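Local coordinates for B12-binding domain-containing protein (Kitasatospora setae, PDB 6WTE) that binds cobalamin and a [4Fe-4S] cluster and, as the radical SAM enzyme TsrM, transfers methyl groups, apparently by a non-radical route, at residues A[56-61]-A[203-208]; A[248-253]-A[289-294]; A[355-360]-A[398-403]. All coordinates share one frame; numbering follows the deposited sequence.

How the interactions relate
All three contacts are peripheral in the chain, their centres 24 to 26 Å from its middle, but they differ in burial and chemistry. Interaction 1 is a surface contact in which the end of helix 48-58, in the B12-binding domain, meets a loop through charged side chains. Interactions 2 and 3 both fall in the radical SAM core and involve helices of its outer layer. In interaction 2, partly buried, an arginine reaches from helix 278-294 to helix 249-261; interaction 3, the buried one, is purely apolar across its segments. None touches another, and interactions 1 and 3 lie on opposite sides of the chain's centre.

Interaction 1. Residues A[56-61]-A[203-208]; sequences FAERSP and VPRKVD
Arg205 and Glu58 form a salt bridge, NH2 of Arg205 donating to OE1 of Glu58 at 3.3 Å with an N-H...O angle of 153°. The acceptor lies in the guanidinium plane, at its edge, and is met nearly along its C-O axis; the carboxylate and guanidinium planes are 27° apart. This single contact is rather long for a charged pair. On the same guanidinium, NH1 of Arg205 packs against the aliphatic part of Arg59, 3.6 Å from its CG. The chain of Arg205 is extended from CG to NE, which carries its charge across a wide gap between backbones: the nearest CA atoms, of Arg59 and Arg205, are 11.8 Å apart.

The Arg59 chain bends at chi2 and chi3, carrying its polar end to Glu35 and Glu37 on strand 35-40. Lys206 reaches the same strand through the carbonyl of Val36. The contact thus joins the end of helix 48-58 in the B12-binding domain to the type II turn Val203-Lys206. Although NE of Arg59 and NH1 of Arg205 are only 4.0 Å apart, the acidic residues around them probably offset the like charges, consistent with a surface charge network.

Interaction 2. Residues A[248-253]-A[289-294]; sequences ELASVV and VRRRHA
Arg291 spans the gap between two helices and lays its guanidinium against Val253. Its CB sets out toward helix 249-261, and with CG anti to the carbonyl carbon (chi1 -67°) the chain then runs extended as far as NE. The first atom to meet the other segment is CD, 3.7 Å from CG1 of Val253. Beyond it, NE of Arg291 comes within 3.5 Å of that same CG1, and CZ is equally near. The methyl sits over one face of the guanidinium, 3.4 Å above its plane and displaced toward the rim, so the flat group rests on an apolar branch. NH1 also lies under the same methyl, 3.7 Å from CG1 of Val253, while NH2 lies alongside CB of Val253 at 3.8 Å.

The two segments belong to consecutive helices, 249-261 and 278-294, linked through strand 266-269. Both lie within the radical SAM core, where such helices form the outer layer around the parallel strands of a partial TIM barrel. Val253 also touches Leu284 of helix 278-294 and Leu300.

At the tip, NH2 of Arg291 donates a weak hydrogen bond to the backbone O of Ala250, 3.4 Å long and bent to 131°. The stronger polar ties lie just beyond the two segments: NH1 forms salt bridges with Asp254 and Glu257 of helix 249-261, and NE pairs with Glu287, one turn back on its own helix. A leucine in its place would probably leave Asp254 and Glu257 without their cationic mate and strip Val253 of the flat group resting on it. The CB of the same Ala250 approaches NH2 of Arg291 more loosely, at 4.2 Å.

Interaction 3. Residues A[355-360]-A[398-403]; sequences YTFEDT and MALDAT. With EDO (1,2-ethanediol), chain M; EDO (1,2-ethanediol), chain K.
Leu400 gives each of its two methyls a different nearest partner in the N-terminal part of helix 357-369. Its CD2 lies 3.7 Å from CZ of Phe357, meeting the ring obliquely, and its CG also approaches this far end of the ring. The other branch, CD1 of Leu400, packs against CG2 of Thr360 at 3.6 Å. Phe357 and Leu400 reach toward each other from opposite directions, whereas the side chains of Thr360 and Leu400 cross at about a right angle.

Torsions sort the two ends of the threonine. CG2 of Thr360 is anti to the backbone N, and the hydroxyl, beside that N (chi1 -69°), bonds to OG of Ser334. Its apolar branch is thereby available to Leu400. Leu400 also touches Val376 of strand 373-380, and Phe357 touches Ile337.

Thr356, at the N-cap of this helix, forms a capping box with Asp359. The backbone N of Thr356 donates to OD2 of Asp359 at 2.9 Å, nearly straight at 168°, and OG1 of Thr356 in turn accepts a weak capping bond from the N of Glu358. Two ethanediol molecules, probably from the crystallisation liquor, lie at the ends of the segments: O1 of one donates to the O of Tyr355 at 3.0 Å, and the other lies so close to OG1 of Thr403 that a bond there is doubtful.

The contact packs the N-terminal part of helix 357-369 against the turn that leads from helix 387-398 into strand 404-412, within the radical SAM core and about 13 Å from the iron-sulfur cluster, measured from the Thr360 side chain. With no hydrogen bond across the segments, their association rests on burial of methyl and ring carbons, while the Thr360 hydroxyl is turned to Ser334 and takes no part in the contact.

Interaction 1. Residues A[56-61]-A[203-208]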
loop_
_atom_site.group_PDB
_atom_site.type_symbol
_atom_site.label_atom_id
_atom_site.label_comp_id
_atom_site.label_asym_id
_atom_site.label_seq_id
_atom_site.Cartn_x
_atom_site.Cartn_y
_atom_site.Cartn_z
ATOM N N PHE A 56 -0.029 2.455 29.337
ATOM C CA PHE A 56 -0.367 3.794 29.808
ATOM C C PHE A 56 -0.402 3.906 31.327
ATOM O O PHE A 56 -0.355 5.021 31.856
ATOM C CB PHE A 56 -1.693 4.242 29.204
ATOM C CG PHE A 56 -1.564 4.700 27.787
ATOM C CD1 PHE A 56 -0.952 5.910 27.497
ATOM C CD2 PHE A 56 -2.023 3.921 26.743
ATOM C CE1 PHE A 56 -0.813 6.336 26.198
ATOM C CE2 PHE A 56 -1.890 4.348 25.442
ATOM C CZ PHE A 56 -1.284 5.556 25.171
ATOM N N ALA A 57 -0.479 2.789 32.042
ATOM C CA ALA A 57 -0.349 2.874 33.490
ATOM C C ALA A 57 1.089 3.164 33.901
ATOM O O ALA A 57 1.324 3.819 34.922
ATOM C CB ALA A 57 -0.844 1.585 34.134
ATOM N N GLU A 58 2.053 2.707 33.104
ATOM C CA GLU A 58 3.472 2.841 33.399
ATOM C C GLU A 58 4.133 4.020 32.694
ATOM O O GLU A 58 5.140 4.535 33.187
ATOM C CB GLU A 58 4.197 1.551 33.000
ATOM C CG GLU A 58 3.486 0.283 33.473
ATOM C CD GLU A 58 3.808 -0.927 32.613
ATOM O OE1 GLU A 58 4.645 -0.797 31.693
ATOM O OE2 GLU A 58 3.220 -2.009 32.848
ATOM N N ARG A 59 3.599 4.456 31.555
ATOM C CA ARG A 59 4.248 5.455 30.718
ATOM C C ARG A 59 3.267 6.565 30.373
ATOM O O ARG A 59 2.070 6.328 30.194
ATOM C CB ARG A 59 4.791 4.835 29.417
ATOM C CG ARG A 59 5.809 3.733 29.644
ATOM C CD ARG A 59 7.065 4.277 30.300
ATOM N NE ARG A 59 8.097 4.618 29.327
ATOM C CZ ARG A 59 9.190 5.316 29.614
ATOM N NH1 ARG A 59 9.388 5.762 30.845
ATOM N NH2 ARG A 59 10.084 5.571 28.668
ATOM N N SER A 60 3.795 7.781 30.266
ATOM C CA SER A 60 3.002 8.965 29.943
ATOM C C SER A 60 3.671 9.697 28.790
ATOM O O SER A 60 4.320 10.732 28.985
ATOM C CB SER A 60 2.837 9.876 31.163
ATOM O OG SER A 60 2.203 9.189 32.229
ATOM N N PRO A 61 3.539 9.185 27.569
ATOM C CA PRO A 61 4.103 9.894 26.417
ATOM C C PRO A 61 3.410 11.234 26.229
ATOM O O PRO A 61 2.240 11.402 26.574
ATOM C CB PRO A 61 3.816 8.950 25.243
ATOM C CG PRO A 61 2.619 8.166 25.682
ATOM C CD PRO A 61 2.800 7.974 27.169
ATOM N N VAL A 203 14.152 -6.099 20.280
ATOM C CA VAL A 203 14.272 -4.951 21.176
ATOM C C VAL A 203 12.876 -4.589 21.671
ATOM O O VAL A 203 11.996 -4.306 20.846
ATOM C CB VAL A 203 14.933 -3.750 20.485
ATOM C CG1 VAL A 203 15.031 -2.570 21.465
ATOM C CG2 VAL A 203 16.301 -4.131 19.956
ATOM N N PRO A 204 12.630 -4.584 22.978
ATOM C CA PRO A 204 11.302 -4.204 23.474
ATOM C C PRO A 204 10.928 -2.794 23.041
ATOM O O PRO A 204 11.773 -1.896 22.972
ATOM C CB PRO A 204 11.448 -4.305 24.996
ATOM C CG PRO A 204 12.591 -5.272 25.195
ATOM C CD PRO A 204 13.530 -5.027 24.059
ATOM N N ARG A 205 9.647 -2.619 22.718
ATOM C CA ARG A 205 9.076 -1.318 22.361
ATOM C C ARG A 205 9.759 -0.697 21.146
ATOM O O ARG A 205 9.821 0.528 21.007
ATOM C CB ARG A 205 9.100 -0.361 23.554
ATOM C CG ARG A 205 8.525 -1.008 24.805
ATOM C CD ARG A 205 7.901 -0.003 25.738
ATOM N NE ARG A 205 6.960 -0.645 26.655
ATOM C CZ ARG A 205 6.735 -0.249 27.905
ATOM N NH1 ARG A 205 7.395 0.786 28.412
ATOM N NH2 ARG A 205 5.857 -0.901 28.655
ATOM N N LYS A 206 10.263 -1.547 20.258
ATOM C CA LYS A 206 10.662 -1.174 18.912
ATOM C C LYS A 206 10.087 -2.223 17.970
ATOM O O LYS A 206 9.807 -3.353 18.382
ATOM C CB LYS A 206 12.189 -1.101 18.752
ATOM C CG LYS A 206 12.888 -0.100 19.653
ATOM C CD LYS A 206 12.501 1.319 19.270
ATOM C CE LYS A 206 13.188 2.328 20.162
ATOM N NZ LYS A 206 12.745 2.199 21.572
ATOM N N VAL A 207 9.881 -1.840 16.705
ATOM C CA VAL A 207 9.399 -2.809 15.725
ATOM C C VAL A 207 10.353 -3.998 15.698
ATOM O O VAL A 207 11.574 -3.834 15.582
ATOM C CB VAL A 207 9.260 -2.168 14.333
ATOM C CG1 VAL A 207 8.885 -3.218 13.311
ATOM C CG2 VAL A 207 8.196 -1.067 14.340
ATOM N N ASP A 208 9.796 -5.201 15.833
ATOM C CA ASP A 208 10.575 -6.444 15.897
ATOM C C ASP A 208 10.631 -7.051 14.499
ATOM O O ASP A 208 9.792 -7.871 14.121
ATOM C CB ASP A 208 9.962 -7.414 16.897
ATOM C CG ASP A 208 10.894 -8.571 17.236
ATOM O OD1 ASP A 208 11.827 -8.846 16.448
ATOM O OD2 ASP A 208 10.687 -9.203 18.291
#

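Interaction 2. Residues A[248-253]-A[289-294]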
loop_
_atom_site.group_PDB
_atom_site.type_symbol
_atom_site.label_atom_id
_atom_site.label_comp_id
_atom_site.label_asym_id
_atom_site.label_seq_id
_atom_site.Cartn_x
_atom_site.Cartn_y
_atom_site.Cartn_z
ATOM N N GLU A 248 19.566 8.539 -0.276
ATOM C CA GLU A 248 20.989 8.349 -0.533
ATOM C C GLU A 248 21.288 6.877 -0.771
ATOM O O GLU A 248 20.890 6.016 0.018
ATOM C CB GLU A 248 21.811 8.864 0.652
ATOM C CG GLU A 248 21.784 10.373 0.881
ATOM C CD GLU A 248 22.603 11.167 -0.131
ATOM O OE1 GLU A 248 22.539 10.880 -1.345
ATOM O OE2 GLU A 248 23.324 12.092 0.299
ATOM N N LEU A 249 21.991 6.592 -1.867
ATOM C CA LEU A 249 22.249 5.206 -2.243
ATOM C C LEU A 249 22.973 4.463 -1.128
ATOM O O LEU A 249 22.607 3.332 -0.787
ATOM C CB LEU A 249 23.067 5.167 -3.532
ATOM C CG LEU A 249 22.384 5.786 -4.754
ATOM C CD1 LEU A 249 23.405 6.007 -5.861
ATOM C CD2 LEU A 249 21.251 4.905 -5.236
ATOM N N ALA A 250 23.980 5.095 -0.528
ATOM C CA ALA A 250 24.735 4.431 0.529
ATOM C C ALA A 250 23.858 4.117 1.735
ATOM O O ALA A 250 24.054 3.086 2.389
ATOM C CB ALA A 250 25.921 5.294 0.951
ATOM N N SER A 251 22.889 4.987 2.042
ATOM C CA SER A 251 22.014 4.742 3.185
ATOM C C SER A 251 21.076 3.573 2.920
ATOM O O SER A 251 20.853 2.739 3.807
ATOM C CB SER A 251 21.212 6.002 3.523
ATOM O OG SER A 251 22.076 7.067 3.893
ATOM N N VAL A 252 20.508 3.501 1.712
ATOM C CA VAL A 252 19.642 2.375 1.361
ATOM C C VAL A 252 20.403 1.060 1.489
ATOM O O VAL A 252 19.924 0.104 2.110
ATOM C CB VAL A 252 19.074 2.546 -0.059
ATOM C CG1 VAL A 252 18.139 1.404 -0.384
ATOM C CG2 VAL A 252 18.341 3.868 -0.187
ATOM N N VAL A 253 21.596 0.985 0.893
ATOM C CA VAL A 253 22.321 -0.280 0.916
ATOM C C VAL A 253 22.801 -0.606 2.331
ATOM O O VAL A 253 22.817 -1.776 2.729
ATOM C CB VAL A 253 23.479 -0.272 -0.100
ATOM C CG1 VAL A 253 24.139 -1.638 -0.141
ATOM C CG2 VAL A 253 22.957 0.104 -1.494
ATOM N N VAL A 289 25.794 -4.789 -5.943
ATOM C CA VAL A 289 26.715 -5.721 -6.586
ATOM C C VAL A 289 28.146 -5.432 -6.162
ATOM O O VAL A 289 28.927 -6.352 -5.889
ATOM C CB VAL A 289 26.553 -5.650 -8.115
ATOM C CG1 VAL A 289 27.669 -6.423 -8.810
ATOM C CG2 VAL A 289 25.195 -6.186 -8.516
ATOM N N ARG A 290 28.506 -4.149 -6.083
ATOM C CA ARG A 290 29.873 -3.791 -5.723
ATOM C C ARG A 290 30.215 -4.264 -4.317
ATOM O O ARG A 290 31.305 -4.798 -4.087
ATOM C CB ARG A 290 30.073 -2.279 -5.831
ATOM C CG ARG A 290 31.504 -1.835 -5.557
ATOM C CD ARG A 290 31.596 -0.347 -5.238
ATOM N NE ARG A 290 30.995 -0.017 -3.945
ATOM C CZ ARG A 290 31.593 -0.214 -2.772
ATOM N NH1 ARG A 290 32.807 -0.746 -2.727
ATOM N NH2 ARG A 290 30.978 0.117 -1.644
ATOM N N ARG A 291 29.288 -4.103 -3.368
ATOM C CA ARG A 291 29.559 -4.559 -2.007
ATOM C C ARG A 291 29.636 -6.076 -1.936
ATOM O O ARG A 291 30.492 -6.628 -1.232
ATOM C CB ARG A 291 28.487 -4.046 -1.053
ATOM C CG ARG A 291 28.502 -2.548 -0.859
ATOM C CD ARG A 291 27.754 -2.181 0.394
ATOM N NE ARG A 291 27.473 -0.756 0.448
ATOM C CZ ARG A 291 26.904 -0.149 1.482
ATOM N NH1 ARG A 291 26.559 -0.851 2.555
ATOM N NH2 ARG A 291 26.672 1.155 1.436
ATOM N N ARG A 292 28.745 -6.767 -2.654
ATOM C CA ARG A 292 28.774 -8.225 -2.673
ATOM C C ARG A 292 30.117 -8.731 -3.177
ATOM O O ARG A 292 30.721 -9.638 -2.589
ATOM C CB ARG A 292 27.636 -8.754 -3.548
ATOM C CG ARG A 292 26.270 -8.708 -2.878
ATOM C CD ARG A 292 25.146 -8.958 -3.877
ATOM N NE ARG A 292 25.338 -10.187 -4.645
ATOM C CZ ARG A 292 24.515 -11.233 -4.607
ATOM N NH1 ARG A 292 24.768 -12.306 -5.345
ATOM N NH2 ARG A 292 23.447 -11.215 -3.832
ATOM N N HIS A 293 30.610 -8.139 -4.262
ATOM C CA HIS A 293 31.865 -8.595 -4.842
ATOM C C HIS A 293 33.059 -8.213 -3.978
ATOM O O HIS A 293 34.033 -8.968 -3.912
ATOM C CB HIS A 293 32.008 -8.028 -6.252
ATOM C CG HIS A 293 31.068 -8.649 -7.241
ATOM N ND1 HIS A 293 31.349 -8.730 -8.587
ATOM C CD2 HIS A 293 29.845 -9.208 -7.077
ATOM C CE1 HIS A 293 30.343 -9.318 -9.211
ATOM N NE2 HIS A 293 29.418 -9.617 -8.318
ATOM N N ALA A 294 32.997 -7.065 -3.298
ATOM C CA ALA A 294 34.138 -6.576 -2.529
ATOM C C ALA A 294 34.426 -7.425 -1.298
ATOM O O ALA A 294 35.566 -7.451 -0.821
ATOM C CB ALA A 294 33.903 -5.124 -2.112
#

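Interaction 3. Residues A[355-360]-A[398-403]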
loop_
_atom_site.group_PDB
_atom_site.type_symbol
_atom_site.label_atom_id
_atom_site.label_comp_id
_atom_site.label_asym_id
_atom_site.label_seq_id
_atom_site.Cartn_x
_atom_site.Cartn_y
_atom_site.Cartn_z
ATOM N N TYR A 355 3.774 2.420 -22.012
ATOM C CA TYR A 355 4.278 1.104 -22.378
ATOM C C TYR A 355 3.333 0.446 -23.372
ATOM O O TYR A 355 2.217 0.912 -23.623
ATOM C CB TYR A 355 4.496 0.200 -21.154
ATOM C CG TYR A 355 3.271 -0.091 -20.309
ATOM C CD1 TYR A 355 2.375 -1.093 -20.658
ATOM C CD2 TYR A 355 3.037 0.612 -19.136
ATOM C CE1 TYR A 355 1.267 -1.370 -19.871
ATOM C CE2 TYR A 355 1.936 0.344 -18.344
ATOM C CZ TYR A 355 1.052 -0.644 -18.717
ATOM O OH TYR A 355 -0.038 -0.911 -17.918
ATOM N N THR A 356 3.832 -0.635 -23.960
ATOM C CA THR A 356 3.069 -1.517 -24.821
ATOM C C THR A 356 3.191 -2.929 -24.276
ATOM O O THR A 356 3.958 -3.196 -23.347
ATOM C CB THR A 356 3.580 -1.488 -26.265
ATOM O OG1 THR A 356 4.879 -2.089 -26.301
ATOM C CG2 THR A 356 3.674 -0.060 -26.762
ATOM N N PHE A 357 2.457 -3.858 -24.884
ATOM C CA PHE A 357 2.572 -5.232 -24.418
ATOM C C PHE A 357 3.968 -5.796 -24.671
ATOM O O PHE A 357 4.411 -6.684 -23.932
ATOM C CB PHE A 357 1.511 -6.110 -25.073
ATOM C CG PHE A 357 1.446 -7.494 -24.496
ATOM C CD1 PHE A 357 1.120 -7.682 -23.163
ATOM C CD2 PHE A 357 1.717 -8.600 -25.280
ATOM C CE1 PHE A 357 1.060 -8.954 -22.621
ATOM C CE2 PHE A 357 1.663 -9.878 -24.744
ATOM C CZ PHE A 357 1.332 -10.052 -23.413
ATOM N N GLU A 358 4.689 -5.278 -25.671
ATOM C CA GLU A 358 6.050 -5.756 -25.912
ATOM C C GLU A 358 6.933 -5.557 -24.695
ATOM O O GLU A 358 7.860 -6.341 -24.470
ATOM C CB GLU A 358 6.683 -5.041 -27.111
ATOM C CG GLU A 358 6.005 -5.255 -28.443
ATOM C CD GLU A 358 5.367 -3.977 -28.981
ATOM O OE1 GLU A 358 4.151 -3.995 -29.267
ATOM O OE2 GLU A 358 6.076 -2.954 -29.111
ATOM N N ASP A 359 6.669 -4.507 -23.906
ATOM C CA ASP A 359 7.475 -4.242 -22.721
ATOM C C ASP A 359 7.283 -5.327 -21.670
ATOM O O ASP A 359 8.245 -5.725 -21.006
ATOM C CB ASP A 359 7.136 -2.863 -22.149
ATOM C CG ASP A 359 7.516 -1.738 -23.091
ATOM O OD1 ASP A 359 8.666 -1.715 -23.570
ATOM O OD2 ASP A 359 6.660 -0.882 -23.376
ATOM N N THR A 360 6.048 -5.812 -21.498
ATOM C CA THR A 360 5.823 -6.926 -20.583
ATOM C C THR A 360 6.434 -8.213 -21.132
ATOM O O THR A 360 7.017 -9.004 -20.380
ATOM C CB THR A 360 4.323 -7.100 -20.319
ATOM O OG1 THR A 360 3.835 -5.991 -19.543
ATOM C CG2 THR A 360 4.051 -8.388 -19.551
ATOM N N MET A 398 -1.805 -15.066 -20.289
ATOM C CA MET A 398 -1.512 -16.455 -19.955
ATOM C C MET A 398 -0.440 -17.039 -20.869
ATOM O O MET A 398 0.342 -17.894 -20.438
ATOM C CB MET A 398 -2.793 -17.290 -20.018
ATOM C CG MET A 398 -3.775 -16.982 -18.896
ATOM S SD MET A 398 -3.083 -17.366 -17.272
ATOM C CE MET A 398 -2.931 -19.142 -17.444
ATOM N N ALA A 399 -0.371 -16.575 -22.119
ATOM C CA ALA A 399 0.636 -17.072 -23.050
ATOM C C ALA A 399 2.043 -16.601 -22.705
ATOM O O ALA A 399 3.008 -17.132 -23.266
ATOM C CB ALA A 399 0.277 -16.657 -24.482
ATOM N N LEU A 400 2.184 -15.623 -21.802
ATOM C CA LEU A 400 3.508 -15.196 -21.351
ATOM C C LEU A 400 4.242 -16.300 -20.602
ATOM O O LEU A 400 5.476 -16.290 -20.543
ATOM C CB LEU A 400 3.389 -13.972 -20.443
ATOM C CG LEU A 400 2.936 -12.650 -21.051
ATOM C CD1 LEU A 400 2.599 -11.689 -19.927
ATOM C CD2 LEU A 400 4.040 -12.079 -21.926
ATOM N N ASP A 401 3.507 -17.236 -20.002
ATOM C CA ASP A 401 4.090 -18.253 -19.126
ATOM C C ASP A 401 4.822 -17.619 -17.945
ATOM O O ASP A 401 5.879 -18.089 -17.521
ATOM C CB ASP A 401 5.025 -19.192 -19.898
ATOM C CG ASP A 401 4.274 -20.234 -20.700
ATOM O OD1 ASP A 401 3.032 -20.297 -20.569
ATOM O OD2 ASP A 401 4.925 -20.986 -21.462
ATOM N N ALA A 402 4.257 -16.542 -17.402
ATOM C CA ALA A 402 4.801 -15.981 -16.176
ATOM C C ALA A 402 4.699 -17.004 -15.056
ATOM O O ALA A 402 3.845 -17.895 -15.079
ATOM C CB ALA A 402 4.054 -14.708 -15.787
ATOM N N THR A 403 5.585 -16.883 -14.068
ATOM C CA THR A 403 5.543 -17.827 -12.955
ATOM C C THR A 403 4.155 -17.847 -12.339
ATOM O O THR A 403 3.567 -18.911 -12.123
ATOM C CB THR A 403 6.581 -17.475 -11.888
ATOM O OG1 THR A 403 7.853 -17.240 -12.501
ATOM C CG2 THR A 403 6.696 -18.611 -10.874
HETATM C C1 EDO M . 3.219 3.561 -26.034
HETATM O O1 EDO M . 2.174 3.563 -25.053
HETATM C C2 EDO M . 4.566 3.334 -25.360
HETATM O O2 EDO M . 5.055 4.573 -24.836
HETATM C C1 EDO K . 8.793 -20.055 -13.576
HETATM O O1 EDO K . 8.506 -18.863 -14.313
HETATM C C2 EDO K . 10.298 -20.275 -13.598
HETATM O O2 EDO K . 10.613 -21.389 -12.759
#